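Local structure of hypothetical protein (2IM9) at residues A[36-41]-A[103-108]; A[86-91]-A[116-121]; A[156-161]-A[220-225]. The protein is of unknown function but belongs to the N-acetylmuramoyl-L-alanine amidase-like family, so it may act on cell-wall peptides. All coordinates share one frame; numbering follows the deposited sequence.

Interaction 1 (A[36-41]-A[103-108]); sequences SSIRKL and LSLALA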
# COMPACT_ATOMS: atom_id res chain seq x y z
N SER A 36 4.76 -15.23 16.85
CA SER A 36 3.86 -15.79 17.84
C SER A 36 2.40 -15.38 17.56
O SER A 36 1.53 -16.25 17.52
CB SER A 36 4.32 -15.40 19.26
OG SER A 36 3.48 -15.99 20.24
N SER A 37 2.16 -14.10 17.29
CA SER A 37 0.81 -13.58 17.02
C SER A 37 0.18 -14.13 15.74
O SER A 37 -1.01 -14.46 15.71
CB SER A 37 0.83 -12.05 16.95
OG SER A 37 1.18 -11.51 18.21
N ILE A 38 0.99 -14.24 14.69
CA ILE A 38 0.53 -14.75 13.40
C ILE A 38 0.24 -16.25 13.45
O ILE A 38 -0.79 -16.70 12.93
CB ILE A 38 1.53 -14.38 12.29
CG1 ILE A 38 1.50 -12.84 12.10
CG2 ILE A 38 1.16 -15.07 10.98
CD1 ILE A 38 2.69 -12.26 11.29
N ARG A 39 1.13 -17.02 14.10
CA ARG A 39 0.87 -18.44 14.31
C ARG A 39 -0.49 -18.62 14.96
O ARG A 39 -1.28 -19.45 14.50
CB ARG A 39 1.97 -19.07 15.18
CG ARG A 39 1.77 -20.54 15.48
CD ARG A 39 2.10 -21.36 14.24
NE ARG A 39 3.54 -21.55 14.08
CZ ARG A 39 4.12 -21.85 12.92
NH1 ARG A 39 5.43 -22.04 12.87
NH2 ARG A 39 3.39 -21.98 11.81
N LYS A 40 -0.76 -17.85 16.02
CA LYS A 40 -2.04 -17.92 16.74
C LYS A 40 -3.21 -17.49 15.89
O LYS A 40 -4.27 -18.12 15.94
CB LYS A 40 -2.02 -17.10 18.04
CG LYS A 40 -1.12 -17.69 19.12
CD LYS A 40 -1.06 -16.78 20.35
CE LYS A 40 0.05 -17.22 21.30
NZ LYS A 40 -0.15 -16.68 22.69
N LEU A 41 -3.03 -16.43 15.11
CA LEU A 41 -4.08 -15.96 14.22
C LEU A 41 -4.57 -17.10 13.33
O LEU A 41 -5.77 -17.34 13.23
CB LEU A 41 -3.64 -14.77 13.36
CG LEU A 41 -4.67 -14.27 12.34
CD1 LEU A 41 -5.96 -13.76 13.01
CD2 LEU A 41 -4.04 -13.19 11.50
N LEU A 103 -3.12 -8.18 3.18
CA LEU A 103 -3.25 -8.98 1.96
C LEU A 103 -2.48 -10.29 2.07
O LEU A 103 -3.02 -11.35 1.73
CB LEU A 103 -2.79 -8.21 0.73
CG LEU A 103 -3.74 -7.09 0.28
CD1 LEU A 103 -3.12 -6.35 -0.91
CD2 LEU A 103 -5.14 -7.63 -0.03
N SER A 104 -1.24 -10.22 2.54
CA SER A 104 -0.41 -11.42 2.65
C SER A 104 -0.95 -12.41 3.68
O SER A 104 -0.89 -13.61 3.45
CB SER A 104 1.05 -11.06 2.93
OG SER A 104 1.55 -10.20 1.91
N LEU A 105 -1.49 -11.92 4.80
CA LEU A 105 -2.16 -12.81 5.77
C LEU A 105 -3.41 -13.44 5.14
O LEU A 105 -3.66 -14.64 5.31
CB LEU A 105 -2.57 -12.05 7.05
CG LEU A 105 -1.41 -11.67 7.99
CD1 LEU A 105 -1.82 -10.56 8.95
CD2 LEU A 105 -0.92 -12.91 8.76
N ALA A 106 -4.17 -12.65 4.40
CA ALA A 106 -5.42 -13.15 3.81
C ALA A 106 -5.16 -14.20 2.75
O ALA A 106 -5.96 -15.12 2.58
CB ALA A 106 -6.26 -11.99 3.24
N LEU A 107 -4.05 -14.06 2.04
CA LEU A 107 -3.71 -14.97 0.96
C LEU A 107 -3.12 -16.30 1.42
O LEU A 107 -3.11 -17.26 0.65
CB LEU A 107 -2.71 -14.31 0.03
CG LEU A 107 -3.24 -13.20 -0.87
CD1 LEU A 107 -2.04 -12.60 -1.57
CD2 LEU A 107 -4.24 -13.76 -1.88
N ALA A 108 -2.65 -16.34 2.67
CA ALA A 108 -1.90 -17.47 3.20
C ALA A 108 -2.70 -18.22 4.24
O ALA A 108 -3.74 -17.74 4.67
CB ALA A 108 -0.59 -16.97 3.82
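Helices 27-45 and 95-107 face each other through I38 and L105, whose CA atoms stand 8.3 Å apart, a spacing at which side chains fill the gap and the backbones stay clear of one another. L105 reaches across with its CD2 methyl, which touches both I38 and L41 on one face of helix 27-45. The nearer partner is I38, whose CG2 lies 3.7 Å from L105 CD2; CG1 of I38 is next, at 4.1 Å from that methyl. The CG2 branch of I38 is anti to the backbone N and CG1 is anti to the carbonyl carbon (chi1 -67°), a setting that lets both arms of the branched CB border the same leucine methyl. L41, three residues on, adds its CD2 at 4.2 Å from L105 CD2, a looser touch. I38 and L41 thus present an i, i+3 pair, and the single leucine opposite meets both, an ordinary apolar helix-helix packing that joins the N-terminal helix to the helical part of the amidase-like fold. Leucine suits the central place because one of its methyls projects far enough to meet both side chains, while beta-branched isoleucine offers breadth close to its own helix. The apolar patch continues beyond the pair: L105 also touches I60 of helix 53-63 and F64, and I38 touches F114 of helix 111-122. Polar groups lie close by, where the carbonyl oxygen of L105 accepts a hydrogen bond from Y42 OH and that of A106 accepts one from R56 NE.

Interaction 2 (A[86-91]-A[116-121]); sequences PRYRVD and ECLKHT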
# COMPACT_ATOMS: atom_id res chain seq x y z
N PRO A 86 12.19 -4.22 10.74
CA PRO A 86 11.73 -5.61 10.63
C PRO A 86 11.07 -5.89 9.28
O PRO A 86 10.53 -4.98 8.63
CB PRO A 86 10.68 -5.75 11.74
CG PRO A 86 10.43 -4.39 12.27
CD PRO A 86 11.49 -3.46 11.79
N ARG A 87 11.09 -7.15 8.88
CA ARG A 87 10.45 -7.58 7.64
C ARG A 87 8.93 -7.62 7.72
O ARG A 87 8.23 -7.49 6.70
CB ARG A 87 11.00 -8.96 7.27
CG ARG A 87 12.42 -8.82 6.77
CD ARG A 87 13.13 -10.15 6.73
NE ARG A 87 13.40 -10.63 8.08
CZ ARG A 87 14.04 -11.76 8.33
NH1 ARG A 87 14.45 -12.51 7.30
NH2 ARG A 87 14.26 -12.12 9.59
N TYR A 88 8.42 -7.82 8.93
CA TYR A 88 6.98 -7.76 9.24
C TYR A 88 6.83 -7.55 10.75
O TYR A 88 7.76 -7.80 11.54
CB TYR A 88 6.26 -9.05 8.83
CG TYR A 88 6.96 -10.30 9.32
CD1 TYR A 88 6.65 -10.85 10.57
CD2 TYR A 88 7.95 -10.91 8.54
CE1 TYR A 88 7.31 -12.00 11.04
CE2 TYR A 88 8.62 -12.04 8.99
CZ TYR A 88 8.30 -12.58 10.24
OH TYR A 88 8.96 -13.71 10.68
N ARG A 89 5.68 -7.03 11.15
CA ARG A 89 5.42 -6.73 12.56
C ARG A 89 3.94 -6.60 12.81
O ARG A 89 3.15 -6.40 11.87
CB ARG A 89 6.15 -5.44 12.97
CG ARG A 89 5.62 -4.19 12.28
CD ARG A 89 6.62 -3.06 12.33
NE ARG A 89 6.94 -2.66 13.72
CZ ARG A 89 7.85 -1.74 14.05
NH1 ARG A 89 8.57 -1.13 13.12
NH2 ARG A 89 8.08 -1.45 15.34
N VAL A 90 3.54 -6.68 14.08
CA VAL A 90 2.11 -6.52 14.42
C VAL A 90 1.86 -5.38 15.39
O VAL A 90 0.73 -5.20 15.85
CB VAL A 90 1.53 -7.82 15.01
CG1 VAL A 90 1.50 -8.92 13.93
CG2 VAL A 90 2.34 -8.27 16.24
N ASP A 91 2.91 -4.62 15.71
CA ASP A 91 2.84 -3.56 16.72
C ASP A 91 2.70 -2.15 16.11
O ASP A 91 2.56 -1.17 16.84
CB ASP A 91 4.09 -3.60 17.61
CG ASP A 91 5.36 -3.25 16.85
OD1 ASP A 91 5.49 -3.70 15.70
OD2 ASP A 91 6.21 -2.51 17.39
N GLU A 116 6.20 -16.01 2.86
CA GLU A 116 6.48 -16.13 1.44
C GLU A 116 5.63 -15.14 0.63
O GLU A 116 6.12 -14.46 -0.28
CB GLU A 116 6.19 -17.56 0.99
CG GLU A 116 6.73 -17.88 -0.38
N CYS A 117 4.34 -15.06 0.97
CA CYS A 117 3.41 -14.16 0.29
C CYS A 117 3.85 -12.71 0.48
O CYS A 117 3.79 -11.90 -0.45
CB CYS A 117 1.99 -14.34 0.83
SG CYS A 117 1.13 -15.87 0.33
N LEU A 118 4.25 -12.38 1.70
CA LEU A 118 4.67 -11.01 1.99
C LEU A 118 5.92 -10.66 1.21
O LEU A 118 6.01 -9.58 0.61
CB LEU A 118 4.89 -10.79 3.50
CG LEU A 118 5.21 -9.33 3.85
CD1 LEU A 118 4.02 -8.39 3.53
CD2 LEU A 118 5.60 -9.21 5.32
N LYS A 119 6.88 -11.58 1.20
CA LYS A 119 8.12 -11.35 0.43
C LYS A 119 7.78 -11.06 -1.04
O LYS A 119 8.30 -10.10 -1.62
CB LYS A 119 9.10 -12.52 0.57
CG LYS A 119 10.48 -12.23 -0.00
CD LYS A 119 11.49 -13.37 0.31
CE LYS A 119 11.13 -14.67 -0.38
NZ LYS A 119 12.03 -15.78 0.12
N HIS A 120 6.89 -11.85 -1.63
CA HIS A 120 6.54 -11.66 -3.03
C HIS A 120 5.62 -10.48 -3.32
O HIS A 120 5.50 -10.08 -4.47
CB HIS A 120 5.97 -12.95 -3.64
CG HIS A 120 7.03 -13.94 -3.98
ND1 HIS A 120 7.54 -14.83 -3.06
CD2 HIS A 120 7.72 -14.15 -5.13
CE1 HIS A 120 8.48 -15.57 -3.64
NE2 HIS A 120 8.60 -15.17 -4.89
N THR A 121 4.99 -9.91 -2.30
CA THR A 121 4.13 -8.74 -2.48
C THR A 121 4.95 -7.45 -2.29
O THR A 121 4.70 -6.45 -2.98
CB THR A 121 2.92 -8.76 -1.49
OG1 THR A 121 2.19 -9.99 -1.65
CG2 THR A 121 1.97 -7.62 -1.78
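Y88 and L118 meet through aliphatic carbon, in the loop that runs between helices 53-63 and 95-107 and on the face of helix 111-122 turned to it. Starting at CB, Y88 touches the CD2 methyl of L118 at 3.6 Å. Its CG sits between the backbone N and the carbonyl carbon (chi1 49°), and the ring that follows has that methyl obliquely placed beside it. At the tip, OH is hydrogen-bonded to N35 OD1 of helix 27-45 and to NE2 of Q115, the residue just before 116-121, so the phenol spans from an apolar root to a polar end. L118 CD2 also lies 3.4 Å from the carbonyl oxygen of R87, a plain van der Waals neighbour. On the loop, R89 grips D91 side-on, NE to OD1 at 2.7 Å and NH2 to OD2 at 3.0 Å, both oxygens close to the guanidinium plane, a two-pronged salt bridge within the loop. In the helix, C117 is disulfide-bonded to C327. Tyrosine suits its place by carrying both characters, and leucine by offering a methyl without polar demands. The contact between the segments is therefore largely van der Waals, without a polar bond, while the direction of the ring is consistent with its hydroxyl being held by N35 and Q115.

Interaction 3 (A[156-161]-A[220-225]); sequences FSIRNE and PYIPFT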
# COMPACT_ATOMS: atom_id res chain seq x y z
N PHE A 156 -12.27 1.55 -13.97
CA PHE A 156 -13.14 1.89 -15.12
C PHE A 156 -14.49 1.17 -15.10
O PHE A 156 -15.43 1.62 -15.77
CB PHE A 156 -12.44 1.62 -16.46
CG PHE A 156 -11.66 2.80 -16.97
CD1 PHE A 156 -10.32 2.96 -16.66
CD2 PHE A 156 -12.28 3.76 -17.79
CE1 PHE A 156 -9.60 4.06 -17.15
CE2 PHE A 156 -11.57 4.86 -18.28
CZ PHE A 156 -10.23 5.01 -17.96
N SER A 157 -14.58 0.05 -14.38
CA SER A 157 -15.83 -0.71 -14.31
C SER A 157 -16.88 -0.05 -13.41
O SER A 157 -18.02 -0.52 -13.32
CB SER A 157 -15.57 -2.14 -13.82
OG SER A 157 -15.42 -2.14 -12.41
N ILE A 158 -16.49 1.01 -12.73
CA ILE A 158 -17.42 1.74 -11.88
C ILE A 158 -18.04 2.81 -12.76
O ILE A 158 -17.42 3.84 -13.03
CB ILE A 158 -16.74 2.29 -10.62
CG1 ILE A 158 -16.28 1.10 -9.75
CG2 ILE A 158 -17.70 3.20 -9.83
CD1 ILE A 158 -15.22 1.42 -8.81
N ARG A 159 -19.26 2.56 -13.22
CA ARG A 159 -19.85 3.34 -14.30
C ARG A 159 -21.07 4.14 -13.84
O ARG A 159 -21.69 3.81 -12.83
CB ARG A 159 -20.21 2.39 -15.45
CG ARG A 159 -19.04 1.49 -15.85
CD ARG A 159 -19.29 0.75 -17.18
NE ARG A 159 -20.36 -0.24 -17.06
CZ ARG A 159 -20.74 -1.04 -18.05
NH1 ARG A 159 -20.14 -0.99 -19.24
NH2 ARG A 159 -21.72 -1.91 -17.85
N ASN A 160 -21.41 5.21 -14.57
CA ASN A 160 -22.59 5.99 -14.23
C ASN A 160 -23.88 5.24 -14.62
O ASN A 160 -23.85 4.12 -15.10
CB ASN A 160 -22.57 7.38 -14.90
CG ASN A 160 -22.56 7.31 -16.43
OD1 ASN A 160 -22.91 6.28 -17.06
ND2 ASN A 160 -22.13 8.40 -17.05
N GLU A 161 -25.01 5.91 -14.45
CA GLU A 161 -26.31 5.29 -14.75
C GLU A 161 -26.57 5.02 -16.23
O GLU A 161 -27.50 4.29 -16.56
CB GLU A 161 -27.44 6.10 -14.13
CG GLU A 161 -27.45 6.01 -12.60
CD GLU A 161 -28.14 7.20 -11.97
OE1 GLU A 161 -27.83 8.34 -12.38
OE2 GLU A 161 -28.99 7.01 -11.06
N PRO A 220 -5.63 4.76 -13.57
CA PRO A 220 -7.03 5.18 -13.66
C PRO A 220 -7.52 5.75 -12.34
O PRO A 220 -7.10 5.29 -11.26
CB PRO A 220 -7.77 3.88 -14.00
CG PRO A 220 -6.71 3.00 -14.63
CD PRO A 220 -5.49 3.30 -13.81
N TYR A 221 -8.40 6.74 -12.41
CA TYR A 221 -9.04 7.22 -11.17
C TYR A 221 -10.43 7.74 -11.45
O TYR A 221 -10.71 8.29 -12.54
CB TYR A 221 -8.19 8.28 -10.43
CG TYR A 221 -8.11 9.64 -11.10
CD1 TYR A 221 -8.92 10.70 -10.66
CD2 TYR A 221 -7.22 9.87 -12.15
CE1 TYR A 221 -8.84 11.97 -11.26
CE2 TYR A 221 -7.17 11.15 -12.78
CZ TYR A 221 -7.97 12.17 -12.32
OH TYR A 221 -7.90 13.42 -12.92
N ILE A 222 -11.31 7.54 -10.47
CA ILE A 222 -12.64 8.12 -10.52
C ILE A 222 -12.50 9.50 -9.90
O ILE A 222 -12.11 9.62 -8.73
CB ILE A 222 -13.65 7.32 -9.70
CG1 ILE A 222 -13.74 5.88 -10.22
CG2 ILE A 222 -15.05 7.94 -9.80
CD1 ILE A 222 -14.53 5.00 -9.29
N PRO A 223 -12.81 10.55 -10.67
CA PRO A 223 -12.63 11.92 -10.21
C PRO A 223 -13.70 12.38 -9.21
O PRO A 223 -14.84 11.91 -9.26
CB PRO A 223 -12.79 12.72 -11.50
CG PRO A 223 -13.69 11.94 -12.31
CD PRO A 223 -13.34 10.50 -12.04
N PHE A 224 -13.33 13.33 -8.35
CA PHE A 224 -14.27 13.90 -7.39
C PHE A 224 -15.39 14.65 -8.10
O PHE A 224 -16.50 14.76 -7.56
CB PHE A 224 -13.58 14.83 -6.38
CG PHE A 224 -12.65 14.13 -5.43
CD1 PHE A 224 -12.89 12.82 -5.02
CD2 PHE A 224 -11.53 14.80 -4.92
CE1 PHE A 224 -12.02 12.18 -4.14
CE2 PHE A 224 -10.68 14.19 -4.03
CZ PHE A 224 -10.91 12.86 -3.64
N THR A 225 -15.12 15.15 -9.30
CA THR A 225 -16.15 15.81 -10.09
C THR A 225 -17.31 14.85 -10.42
O THR A 225 -18.45 15.29 -10.66
CB THR A 225 -15.59 16.40 -11.40
OG1 THR A 225 -14.95 15.36 -12.15
CG2 THR A 225 -14.59 17.51 -11.08
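I158 and I222 share one setting of the first torsion, CG1 anti to the carbonyl carbon and CG2 anti to the backbone N (chi1 -66° and -59°); together with the extended chi2 of I222, 170°, it carries the CD1 methyl of I222 to the flank of I158. There it lies 3.7 Å from I158 CD1, and CB and CG2 of I158 are just as near, so a single methyl rests against three carbons while the two side chains cross at about a right angle. Beside them F156 meets P220: CE1 of the ring approaches P220 CB at 3.6 Å, and CD1 of F156 is 3.8 Å from that carbon, an oblique approach between an aromatic ring and a saturated one. Proline suits this spot with its rigid hydrocarbon ring; I222 suits its extended strand, where a branched CB is readily accommodated, and I158 supplies an apolar flank from the loop. The strand alternates, P220 and I222 facing the loop and Y221 pointing the other way. Both isoleucines also touch I314 of strand 311-317, and F156 meets the ring of Y169. The pattern is that of a loop, here the one between strands 151-153 and 168-175, packing its apolar residues onto one face of an antiparallel sheet, at strand 214-223.

Interactions 1 and 2 are neighbours in the helical part of the chain, with centres 10 Å apart, and they touch directly: S104 of helix 95-107 brings OG to 3.2 Å from L118 CA. That touch joins helix 95-107 to helix 111-122, which follows it in the chain, and L118 is also the residue that meets the loop 86-91. Along the sequence the segments of the two interactions alternate. Interaction 3 is remote, lying at the sheet, with its centre about 33 Å from that of interaction 1 and about 32 Å from that of interaction 2, the latter on the opposite side of the chain's centre. No ligand or active site is established at any of the three.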